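Local coordinates for protein neutral ceramidase (Pseudomonas aeruginosa, PDB 2ZWS) that hydrolyses the N-acyl linkage of ceramides to give sphingosine and a free fatty acid, and also runs the reverse synthesis, with one zinc ion per subunit, at residues 275-278 against 279-283; 313-316 against 317-321; 381-385 against 386-390; 470-473 against 474-478. All coordinates share one frame; numbering follows the deposited sequence. Where two conformers were deposited one is given.

In the fold
Along the chain the four contacts follow in series, each closing before the next opens, and all belong to the N-terminal ceramidase region that also carries the zinc ligands. Contact 1 sits on helix 265-286, and its centre is about 42 Å from that of contact 3, on the opposite side of the chain's centre. Contact 2 is the surface turn between strands 308-309 and 319-320; contact 3 is a loop leading into strand 392-400; contact 4 opens helix 471-488. Contacts 2 and 4 touch, centres about 9 Å apart, so the hairpin lies against the start of that helix. Contacts 1, 3 and 4 each have a side chain about 14 Å from the zinc ion; none supplies a ligand.

Contact 1: residues 275-278 against 279-283; sequences RQFA and KAYEI
Phe277 and Tyr281 both carry CG opposite the backbone N (chi1 164° and -165°), which sends their rings off helix 265-286 side by side, pointing the same way. This is an i to i+4 aromatic pair on one turn of an alpha-helix. The rings meet obliquely, with centroids 5.4 Å apart and planes inclined at 33°. Phe277 CZ comes to 3.6 Å from Tyr281 CD2, while Tyr281 CB sits over the Phe277 face in a CH-pi contact. Helix 218-231 packs on the pair: Trp227 meets both rings and His226 meets Phe277 edge-to-face.

The backbone beneath is regular. Tyr281 N donates to Phe277 O at 2.9 Å, and Ala280 N and Glu282 N donate to Gln276 O and Ala278 O; the bond from Lys279 N to Arg275 O is weak. Ala280 CB rests 3.6 Å from Gln276 O, on the side of the helix that faces Met182 of strand 181-189. The amide of the buried Gln276 is held outside this turn by Lys220, Asn219 and the Ile272 carbonyl.

On another side of the helix, a bend at chi2 turns the Lys279 chain toward Glu282, which stays extended. Their salt bridge has Lys279 NZ 3.2 Å from Glu282 OE1, with the nitrogen above the carboxylate plane.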
loop_
_atom_site.group_PDB
_atom_site.type_symbol
_atom_site.label_atom_id
_atom_site.label_comp_id
_atom_site.label_asym_id
_atom_site.label_seq_id
_atom_site.Cartn_x
_atom_site.Cartn_y
_atom_site.Cartn_z
ATOM N N ARG A 275 -11.880 12.313 -5.716
ATOM C CA ARG A 275 -13.065 12.244 -4.846
ATOM C C ARG A 275 -12.665 12.069 -3.383
ATOM O O ARG A 275 -13.192 12.749 -2.493
ATOM C CB ARG A 275 -14.016 11.134 -5.296
ATOM C CG ARG A 275 -14.690 11.469 -6.616
ATOM C CD ARG A 275 -15.564 10.353 -7.105
ATOM N NE ARG A 275 -15.988 10.641 -8.475
ATOM C CZ ARG A 275 -16.804 9.893 -9.210
ATOM N NH1 ARG A 275 -17.333 8.770 -8.726
ATOM N NH2 ARG A 275 -17.081 10.274 -10.458
ATOM N N GLN A 276 -11.645 11.245 -3.158
ATOM C CA GLN A 276 -11.125 11.030 -1.789
ATOM C C GLN A 276 -10.423 12.268 -1.286
ATOM O O GLN A 276 -10.635 12.689 -0.148
ATOM C CB GLN A 276 -10.167 9.838 -1.735
ATOM C CG GLN A 276 -10.890 8.527 -2.015
ATOM C CD GLN A 276 -9.933 7.386 -2.111
ATOM O OE1 GLN A 276 -9.526 6.847 -1.097
ATOM N NE2 GLN A 276 -9.540 7.026 -3.326
ATOM N N PHE A 277 -9.573 12.844 -2.133
ATOM C CA PHE A 277 -8.866 14.055 -1.773
ATOM C C PHE A 277 -9.847 15.149 -1.347
ATOM O O PHE A 277 -9.629 15.822 -0.331
ATOM C CB PHE A 277 -8.025 14.606 -2.932
ATOM C CG PHE A 277 -7.625 16.027 -2.701
ATOM C CD1 PHE A 277 -6.611 16.329 -1.806
ATOM C CD2 PHE A 277 -8.346 17.060 -3.270
ATOM C CE1 PHE A 277 -6.281 17.676 -1.500
ATOM C CE2 PHE A 277 -8.030 18.389 -2.990
ATOM C CZ PHE A 277 -7.008 18.704 -2.093
ATOM N N ALA A 278 -10.910 15.351 -2.136
ATOM C CA ALA A 278 -11.783 16.506 -1.906
ATOM C C ALA A 278 -12.428 16.402 -0.524
ATOM O O ALA A 278 -12.509 17.380 0.217
ATOM C CB ALA A 278 -12.805 16.656 -2.999
ATOM N N LYS A 279 -12.824 15.190 -0.163
ATOM C CA LYS A 279 -13.432 14.975 1.144
ATOM C C LYS A 279 -12.426 15.158 2.274
ATOM O O LYS A 279 -12.760 15.762 3.314
ATOM C CB LYS A 279 -14.143 13.611 1.225
ATOM C CG LYS A 279 -15.032 13.434 2.490
ATOM C CD LYS A 279 -16.209 14.412 2.432
ATOM C CE LYS A 279 -17.138 14.344 3.620
ATOM N NZ LYS A 279 -18.332 15.146 3.202
ATOM N N ALA A 280 -11.199 14.649 2.088
ATOM C CA ALA A 280 -10.163 14.755 3.132
ATOM C C ALA A 280 -9.832 16.214 3.372
ATOM O O ALA A 280 -9.718 16.645 4.511
ATOM C CB ALA A 280 -8.906 13.986 2.721
ATOM N N TYR A 281 -9.716 16.963 2.281
ATOM C CA TYR A 281 -9.389 18.366 2.369
ATOM C C TYR A 281 -10.508 19.132 3.088
ATOM O O TYR A 281 -10.231 20.003 3.931
ATOM C CB TYR A 281 -9.188 18.941 0.956
ATOM C CG TYR A 281 -8.502 20.267 0.983
ATOM C CD1 TYR A 281 -9.225 21.454 0.873
ATOM C CD2 TYR A 281 -7.126 20.345 1.152
ATOM C CE1 TYR A 281 -8.567 22.695 0.950
ATOM C CE2 TYR A 281 -6.475 21.571 1.226
ATOM C CZ TYR A 281 -7.205 22.729 1.114
ATOM O OH TYR A 281 -6.550 23.925 1.168
ATOM N N GLU A 282 -11.752 18.802 2.750
ATOM C CA GLU A 282 -12.938 19.402 3.394
ATOM C C GLU A 282 -12.899 19.130 4.906
ATOM O O GLU A 282 -13.015 20.058 5.738
ATOM C CB GLU A 282 -14.226 18.815 2.818
ATOM C CG GLU A 282 -15.452 19.337 3.568
ATOM C CD GLU A 282 -16.766 18.757 3.125
ATOM O OE1 GLU A 282 -16.812 17.797 2.330
ATOM O OE2 GLU A 282 -17.812 19.288 3.581
ATOM N N ILE A 283 -12.683 17.870 5.273
ATOM C CA ILE A 283 -12.704 17.514 6.704
ATOM C C ILE A 283 -11.569 18.213 7.453
ATOM O O ILE A 283 -11.798 18.820 8.528
ATOM C CB ILE A 283 -12.615 15.991 6.899
ATOM C CG1 ILE A 283 -13.863 15.318 6.317
ATOM C CG2 ILE A 283 -12.328 15.627 8.382
ATOM C CD1 ILE A 283 -13.704 13.808 6.131
#

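Contact 2: residues 313-316 against 317-321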
loop_
_atom_site.group_PDB
_atom_site.type_symbol
_atom_site.label_atom_id
_atom_site.label_comp_id
_atom_site.label_asym_id
_atom_site.label_seq_id
_atom_site.Cartn_x
_atom_site.Cartn_y
_atom_site.Cartn_z
ATOM N N PHE A 313 -18.657 -13.958 21.551
ATOM C CA PHE A 313 -18.327 -13.477 20.196
ATOM C C PHE A 313 -18.865 -14.346 19.058
ATOM O O PHE A 313 -18.816 -13.953 17.892
ATOM C CB PHE A 313 -16.806 -13.310 20.066
ATOM C CG PHE A 313 -16.228 -12.387 21.087
ATOM C CD1 PHE A 313 -15.577 -12.889 22.217
ATOM C CD2 PHE A 313 -16.345 -11.008 20.935
ATOM C CE1 PHE A 313 -15.060 -12.026 23.190
ATOM C CE2 PHE A 313 -15.827 -10.134 21.899
ATOM C CZ PHE A 313 -15.180 -10.642 23.031
ATOM N N THR A 314 -19.389 -15.519 19.399
ATOM C CA THR A 314 -19.843 -16.465 18.386
ATOM C C THR A 314 -21.374 -16.532 18.330
ATOM O O THR A 314 -22.052 -15.515 18.486
ATOM C CB THR A 314 -19.267 -17.848 18.669
ATOM O OG1 THR A 314 -19.815 -18.325 19.902
ATOM C CG2 THR A 314 -17.749 -17.780 18.806
ATOM N N ASP A 315 -21.900 -17.731 18.104
ATOM C CA ASP A 315 -23.349 -17.971 18.120
ATOM C C ASP A 315 -23.855 -18.196 19.545
ATOM O O ASP A 315 -25.068 -18.216 19.792
ATOM C CB ASP A 315 -23.718 -19.155 17.202
ATOM C CG ASP A 315 -22.899 -20.423 17.484
ATOM O OD1 ASP A 315 -23.225 -21.463 16.867
ATOM O OD2 ASP A 315 -21.943 -20.402 18.298
ATOM N N GLY A 316 -22.923 -18.353 20.481
ATOM C CA GLY A 316 -23.255 -18.599 21.883
ATOM C C GLY A 316 -22.628 -19.878 22.397
ATOM O O GLY A 316 -22.800 -20.241 23.569
ATOM N N GLN A 317 -21.921 -20.572 21.510
ATOM C CA GLN A 317 -21.150 -21.746 21.868
ATOM C C GLN A 317 -19.664 -21.400 21.793
ATOM O O GLN A 317 -19.273 -20.529 20.993
ATOM C CB GLN A 317 -21.444 -22.905 20.914
ATOM C CG GLN A 317 -22.828 -23.569 21.105
ATOM C CD GLN A 317 -23.139 -23.883 22.567
ATOM O OE1 GLN A 317 -24.112 -23.369 23.127
ATOM N NE2 GLN A 317 -22.299 -24.707 23.198
ATOM N N PRO A 318 -18.836 -22.065 22.621
ATOM C CA PRO A 318 -17.387 -21.937 22.440
ATOM C C PRO A 318 -16.964 -22.464 21.072
ATOM O O PRO A 318 -17.444 -23.515 20.626
ATOM C CB PRO A 318 -16.801 -22.825 23.546
ATOM C CG PRO A 318 -17.899 -22.991 24.539
ATOM C CD PRO A 318 -19.174 -22.930 23.768
ATOM N N ARG A 319 -16.062 -21.736 20.411
ATOM C CA ARG A 319 -15.577 -22.144 19.094
ATOM C C ARG A 319 -14.046 -22.135 19.063
ATOM O O ARG A 319 -13.408 -21.672 20.000
ATOM C CB ARG A 319 -16.164 -21.251 17.988
ATOM C CG ARG A 319 -17.713 -21.273 17.866
ATOM C CD ARG A 319 -18.283 -22.652 17.526
ATOM N NE ARG A 319 -19.751 -22.638 17.422
ATOM C CZ ARG A 319 -20.517 -23.729 17.360
ATOM N NH1 ARG A 319 -19.967 -24.930 17.400
ATOM N NH2 ARG A 319 -21.841 -23.624 17.271
ATOM N N GLN A 320 -13.482 -22.701 18.007
ATOM C CA GLN A 320 -12.036 -22.676 17.775
ATOM C C GLN A 320 -11.794 -22.406 16.315
ATOM O O GLN A 320 -12.495 -22.961 15.468
ATOM C CB GLN A 320 -11.425 -24.033 18.076
ATOM C CG GLN A 320 -10.794 -24.168 19.423
ATOM C CD GLN A 320 -9.834 -25.352 19.496
ATOM O OE1 GLN A 320 -9.178 -25.549 20.518
ATOM N NE2 GLN A 320 -9.728 -26.121 18.410
ATOM N N LEU A 321 -10.795 -21.577 16.004
ATOM C CA LEU A 321 -10.444 -21.346 14.605
ATOM C C LEU A 321 -9.948 -22.631 13.959
ATOM O O LEU A 321 -9.405 -23.505 14.649
ATOM C CB LEU A 321 -9.356 -20.267 14.486
ATOM C CG LEU A 321 -9.741 -18.826 14.796
ATOM C CD1 LEU A 321 -8.532 -17.910 14.501
ATOM C CD2 LEU A 321 -10.956 -18.381 13.998
#
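Asp315 and Arg319 form the salt bridge of this turn, which joins strands 308-309 and 319-320 into a beta-hairpin on the protein surface. Arg319 grips the carboxylate side-on with two nitrogens, one to each oxygen. Arg319 NH2 reaches Asp315 OD1 at 2.6 Å, in the guanidinium plane and on the syn lone pair of the oxygen; Arg319 NE makes the longer and less straight bond to Asp315 OD2, 3.3 Å. The planes of the two flat groups are 38° apart. A bend at chi2 of Arg319 swings the guanidinium back over the turn, and Gln317 CB lies 3.6 Å above its plane, toward the rim.

Two further sets of hydrogen bonds shape the turn itself. Asp315 OD2 also accepts from Gln317 N at 3.2 Å, and this donor and Arg319 NE come from opposite faces of the carboxylate. Thr314 forms an ST turn: its OG1 lies between its own N and carbonyl carbon (chi1 65°), where it takes a nearly straight bond from Gly316 N. The same Thr314 OG1 donates to Gln317 O at 2.5 Å, a short bond that ties the two sides of the turn. Gly316 takes the positive phi, 123°, that lets the chain turn.

Apolar packing completes the contact. Trp470, just before helix 471-488, touches both Thr314 and Arg319, and across the turn Thr314 CG2 lies 3.6 Å from Arg319 CG.

Contact 3: residues 381-385 against 386-390; sequences GNKKP and YPWTP
Lys383 lies across one face of the Trp388 indole, the two side chains crossing at a slant. Lys383 CG sits 3.4 Å from the centroid of the Trp388 five-membered ring and only 10° off the normal, a close CH-pi contact. From there a bend at chi2 (-71°) and an otherwise extended chain carry Lys383 CE past Trp388 CZ2 at 3.6 Å. Lys383 NZ ends 4.3 Å from the centroid of the Trp388 six-membered ring, an off-centre cation-pi contact, and also makes a weak hydrogen bond to the Gly357 carbonyl.

The indole edge is used differently: Trp388 NE1 donates in the ring plane to a water at 2.9 Å, and that water donates in turn to Lys384 O. The loop before strand 392-400 reverses direction here in a cis-proline turn, with the cis peptide bond ahead of Pro385 at the bend. Beyond it, Pro385 CB stands over the Tyr386 ring, 4.3 Å from the centroid and offset toward the rim, while Tyr386 reaches Leu501 and Cys504. Where the two arms come back together, Pro387 CB rests against Gly381 O at 3.6 Å, and Thr389 OG1 bonds to Thr380 OG1.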
loop_
_atom_site.group_PDB
_atom_site.type_symbol
_atom_site.label_atom_id
_atom_site.label_comp_id
_atom_site.label_asym_id
_atom_site.label_seq_id
_atom_site.Cartn_x
_atom_site.Cartn_y
_atom_site.Cartn_z
ATOM N N GLY A 381 -2.934 -24.330 5.202
ATOM C CA GLY A 381 -2.413 -24.481 6.552
ATOM C C GLY A 381 -1.608 -25.740 6.796
ATOM O O GLY A 381 -0.697 -25.748 7.629
ATOM N N ASN A 382 -1.953 -26.814 6.079
ATOM C CA ASN A 382 -1.298 -28.109 6.294
ATOM C C ASN A 382 -0.146 -28.397 5.348
ATOM O O ASN A 382 0.414 -29.499 5.374
ATOM C CB ASN A 382 -2.333 -29.264 6.223
ATOM C CG ASN A 382 -3.265 -29.296 7.429
ATOM O OD1 ASN A 382 -4.481 -29.472 7.288
ATOM N ND2 ASN A 382 -2.708 -29.130 8.615
ATOM N N LYS A 383 0.227 -27.412 4.529
ATOM C CA LYS A 383 1.332 -27.575 3.579
ATOM C C LYS A 383 2.657 -27.695 4.328
ATOM O O LYS A 383 2.814 -27.114 5.391
ATOM C CB LYS A 383 1.372 -26.411 2.585
ATOM C CG LYS A 383 0.138 -26.287 1.714
ATOM C CD LYS A 383 0.092 -27.434 0.701
ATOM C CE LYS A 383 -1.159 -27.343 -0.167
ATOM N NZ LYS A 383 -1.115 -28.336 -1.264
ATOM N N LYS A 384 3.566 -28.502 3.793
ATOM C CA LYS A 384 4.859 -28.769 4.424
ATOM C C LYS A 384 5.984 -28.504 3.420
ATOM O O LYS A 384 5.788 -28.737 2.224
ATOM C CB LYS A 384 4.901 -30.227 4.923
ATOM C CG LYS A 384 3.938 -30.511 6.092
ATOM C CD LYS A 384 4.335 -29.773 7.362
ATOM C CE LYS A 384 3.491 -30.182 8.576
ATOM N NZ LYS A 384 2.070 -29.724 8.479
ATOM N N PRO A 385 7.155 -28.032 3.897
ATOM C CA PRO A 385 7.551 -27.827 5.295
ATOM C C PRO A 385 6.958 -26.580 5.919
ATOM O O PRO A 385 6.960 -26.456 7.144
ATOM C CB PRO A 385 9.085 -27.677 5.230
ATOM C CG PRO A 385 9.447 -27.763 3.813
ATOM C CD PRO A 385 8.237 -27.626 2.980
ATOM N N TYR A 386 6.449 -25.679 5.082
ATOM C CA TYR A 386 5.838 -24.436 5.551
ATOM C C TYR A 386 4.411 -24.256 5.045
ATOM O O TYR A 386 4.118 -24.523 3.876
ATOM C CB TYR A 386 6.670 -23.238 5.093
ATOM C CG TYR A 386 8.099 -23.336 5.536
ATOM C CD1 TYR A 386 8.449 -23.121 6.868
ATOM C CD2 TYR A 386 9.094 -23.719 4.642
ATOM C CE1 TYR A 386 9.771 -23.232 7.302
ATOM C CE2 TYR A 386 10.416 -23.844 5.066
ATOM C CZ TYR A 386 10.747 -23.595 6.388
ATOM O OH TYR A 386 12.073 -23.716 6.787
ATOM N N PRO A 387 3.516 -23.761 5.913
ATOM C CA PRO A 387 2.164 -23.474 5.392
ATOM C C PRO A 387 2.269 -22.372 4.338
ATOM O O PRO A 387 3.215 -21.566 4.386
ATOM C CB PRO A 387 1.388 -22.967 6.619
ATOM C CG PRO A 387 2.411 -22.582 7.604
ATOM C CD PRO A 387 3.680 -23.372 7.321
ATOM N N TRP A 388 1.337 -22.340 3.387
ATOM C CA TRP A 388 1.377 -21.316 2.335
ATOM C C TRP A 388 0.845 -19.975 2.828
ATOM O O TRP A 388 0.942 -18.976 2.125
ATOM C CB TRP A 388 0.559 -21.747 1.125
ATOM C CG TRP A 388 1.122 -22.925 0.404
ATOM C CD1 TRP A 388 2.240 -23.661 0.721
ATOM C CD2 TRP A 388 0.571 -23.504 -0.771
ATOM N NE1 TRP A 388 2.405 -24.681 -0.204
ATOM C CE2 TRP A 388 1.385 -24.606 -1.124
ATOM C CE3 TRP A 388 -0.552 -23.202 -1.563
ATOM C CZ2 TRP A 388 1.117 -25.396 -2.248
ATOM C CZ3 TRP A 388 -0.821 -23.998 -2.681
ATOM C CH2 TRP A 388 0.005 -25.076 -3.004
ATOM N N THR A 389 0.244 -19.976 4.016
ATOM C CA THR A 389 -0.384 -18.790 4.569
ATOM C C THR A 389 0.066 -18.633 6.023
ATOM O O THR A 389 0.490 -19.594 6.643
ATOM C CB THR A 389 -1.928 -18.894 4.496
ATOM O OG1 THR A 389 -2.351 -20.219 4.877
ATOM C CG2 THR A 389 -2.431 -18.573 3.097
ATOM N N PRO A 390 0.024 -17.395 6.564
ATOM C CA PRO A 390 0.481 -17.197 7.958
ATOM C C PRO A 390 -0.360 -17.868 9.034
ATOM O O PRO A 390 -1.535 -18.163 8.823
ATOM C CB PRO A 390 0.431 -15.669 8.151
ATOM C CG PRO A 390 -0.377 -15.136 7.024
ATOM C CD PRO A 390 -0.359 -16.126 5.902
HETATM O O HOH W 1 4.208 -26.992 -0.056
#

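Contact 4: residues 470-473 against 474-478; sequences WTQA and AYQQL
Trp470 hands its carbonyl O to Ala474 N at 2.9 Å, from the N-cap position of helix 471-488. Its indole swings away from the turn, meets Arg452 in a cation-pi contact and touches Ile309 of the neighbouring hairpin.

Thr471 follows in the first turn. Its methyl lies opposite the backbone N while OG1 sits beside it and bonds to the Gly468 carbonyl. That places Thr471 CG2 alongside Tyr475, 3.7 Å from CE2, with both side chains pointing the same way. Thr471 O receives Tyr475 N at 3.1 Å and also approaches Tyr475 CD2 at 3.3 Å. The tyrosine ring continues into an aromatic cluster, edge-to-face with Phe412 and inclined to Phe304.

Gln472 makes the side-chain bond of this contact. In the conformer given, a bend at chi2 (-80°) turns its amide along the helix, and Gln472 NE2 donates to Gln476 OE1 at 2.9 Å, an i to i+4 pair with a fairly straight N-H (166°). The donor lies in the carbonyl plane of Gln476 although the two amide planes stand 79° apart. Gln472 NE2 bonds to Ala416 O as well, on helix 414-428.

Ala473 closes the segment: its O accepts from Gln477 N at 2.9 Å, and its small side chain packs on Ile309.

With NE2 donating to both Gln476 OE1 and Ala416 O, this conformer of the buried Gln472 links the helix start to helix 414-428; a second conformer was modelled, and the bridge therefore probably holds only part of the time.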
loop_
_atom_site.group_PDB
_atom_site.type_symbol
_atom_site.label_atom_id
_atom_site.label_comp_id
_atom_site.label_asym_id
_atom_site.label_seq_id
_atom_site.Cartn_x
_atom_site.Cartn_y
_atom_site.Cartn_z
ATOM N N TRP A 470 -15.543 -18.479 12.024
ATOM C CA TRP A 470 -15.402 -17.649 13.220
ATOM C C TRP A 470 -14.152 -16.775 13.203
ATOM O O TRP A 470 -13.777 -16.221 14.231
ATOM C CB TRP A 470 -15.468 -18.504 14.494
ATOM C CG TRP A 470 -16.765 -19.289 14.538
ATOM C CD1 TRP A 470 -16.912 -20.626 14.371
ATOM C CD2 TRP A 470 -18.076 -18.742 14.673
ATOM N NE1 TRP A 470 -18.248 -20.962 14.431
ATOM C CE2 TRP A 470 -18.983 -19.822 14.614
ATOM C CE3 TRP A 470 -18.576 -17.443 14.859
ATOM C CZ2 TRP A 470 -20.375 -19.647 14.737
ATOM C CZ3 TRP A 470 -19.961 -17.265 14.977
ATOM C CH2 TRP A 470 -20.839 -18.369 14.919
ATOM N N THR A 471 -13.549 -16.624 12.028
ATOM C CA THR A 471 -12.401 -15.714 11.864
ATOM C C THR A 471 -12.721 -14.302 12.374
ATOM O O THR A 471 -11.924 -13.697 13.134
ATOM C CB THR A 471 -11.909 -15.691 10.402
ATOM O OG1 THR A 471 -11.523 -17.015 10.009
ATOM C CG2 THR A 471 -10.709 -14.755 10.238
ATOM N N GLN A 472 -13.875 -13.759 11.975
ATOM C CA GLN A 472 -14.225 -12.408 12.396
ATOM C C GLN A 472 -14.383 -12.326 13.911
ATOM O O GLN A 472 -13.922 -11.369 14.533
ATOM C CB GLN A 472 -15.496 -11.924 11.691
ATOM C CG GLN A 472 -15.826 -10.423 11.861
ATOM C CD GLN A 472 -16.492 -10.080 13.190
ATOM O OE1 GLN A 472 -17.126 -10.935 13.822
ATOM N NE2 GLN A 472 -16.363 -8.815 13.623
ATOM N N ALA A 473 -15.057 -13.322 14.487
ATOM C CA ALA A 473 -15.299 -13.402 15.935
ATOM C C ALA A 473 -13.964 -13.420 16.690
ATOM O O ALA A 473 -13.816 -12.733 17.720
ATOM C CB ALA A 473 -16.118 -14.657 16.251
ATOM N N ALA A 474 -12.994 -14.154 16.148
ATOM C CA ALA A 474 -11.633 -14.218 16.743
ATOM C C ALA A 474 -11.006 -12.833 16.778
ATOM O O ALA A 474 -10.469 -12.411 17.821
ATOM C CB ALA A 474 -10.726 -15.159 15.954
ATOM N N TYR A 475 -11.047 -12.131 15.640
ATOM C CA TYR A 475 -10.471 -10.771 15.623
ATOM C C TYR A 475 -11.206 -9.847 16.588
ATOM O O TYR A 475 -10.589 -9.029 17.253
ATOM C CB TYR A 475 -10.498 -10.195 14.222
ATOM C CG TYR A 475 -9.375 -10.646 13.332
ATOM C CD1 TYR A 475 -8.077 -10.154 13.508
ATOM C CD2 TYR A 475 -9.611 -11.538 12.281
ATOM C CE1 TYR A 475 -7.045 -10.548 12.671
ATOM C CE2 TYR A 475 -8.602 -11.922 11.422
ATOM C CZ TYR A 475 -7.303 -11.418 11.623
ATOM O OH TYR A 475 -6.268 -11.762 10.781
ATOM N N GLN A 476 -12.531 -9.984 16.687
ATOM C CA GLN A 476 -13.264 -9.112 17.584
ATOM C C GLN A 476 -12.839 -9.375 19.038
ATOM O O GLN A 476 -12.580 -8.424 19.791
ATOM C CB GLN A 476 -14.775 -9.302 17.418
ATOM C CG GLN A 476 -15.610 -8.244 18.102
ATOM C CD GLN A 476 -17.004 -8.153 17.525
ATOM O OE1 GLN A 476 -17.184 -8.126 16.301
ATOM N NE2 GLN A 476 -18.004 -8.084 18.404
ATOM N N GLN A 477 -12.723 -10.642 19.403
ATOM C CA GLN A 477 -12.260 -11.007 20.746
ATOM C C GLN A 477 -10.871 -10.443 21.031
ATOM O O GLN A 477 -10.633 -9.885 22.100
ATOM C CB GLN A 477 -12.184 -12.515 20.865
ATOM C CG GLN A 477 -11.576 -13.004 22.164
ATOM C CD GLN A 477 -11.651 -14.494 22.257
ATOM O OE1 GLN A 477 -10.634 -15.191 22.156
ATOM N NE2 GLN A 477 -12.859 -15.003 22.390
ATOM N N LEU A 478 -9.968 -10.607 20.061
ATOM C CA LEU A 478 -8.584 -10.160 20.230
ATOM C C LEU A 478 -8.496 -8.648 20.443
ATOM O O LEU A 478 -7.765 -8.167 21.335
ATOM C CB LEU A 478 -7.745 -10.594 19.033
ATOM C CG LEU A 478 -7.539 -12.108 18.909
ATOM C CD1 LEU A 478 -6.884 -12.454 17.583
ATOM C CD2 LEU A 478 -6.754 -12.693 20.061
#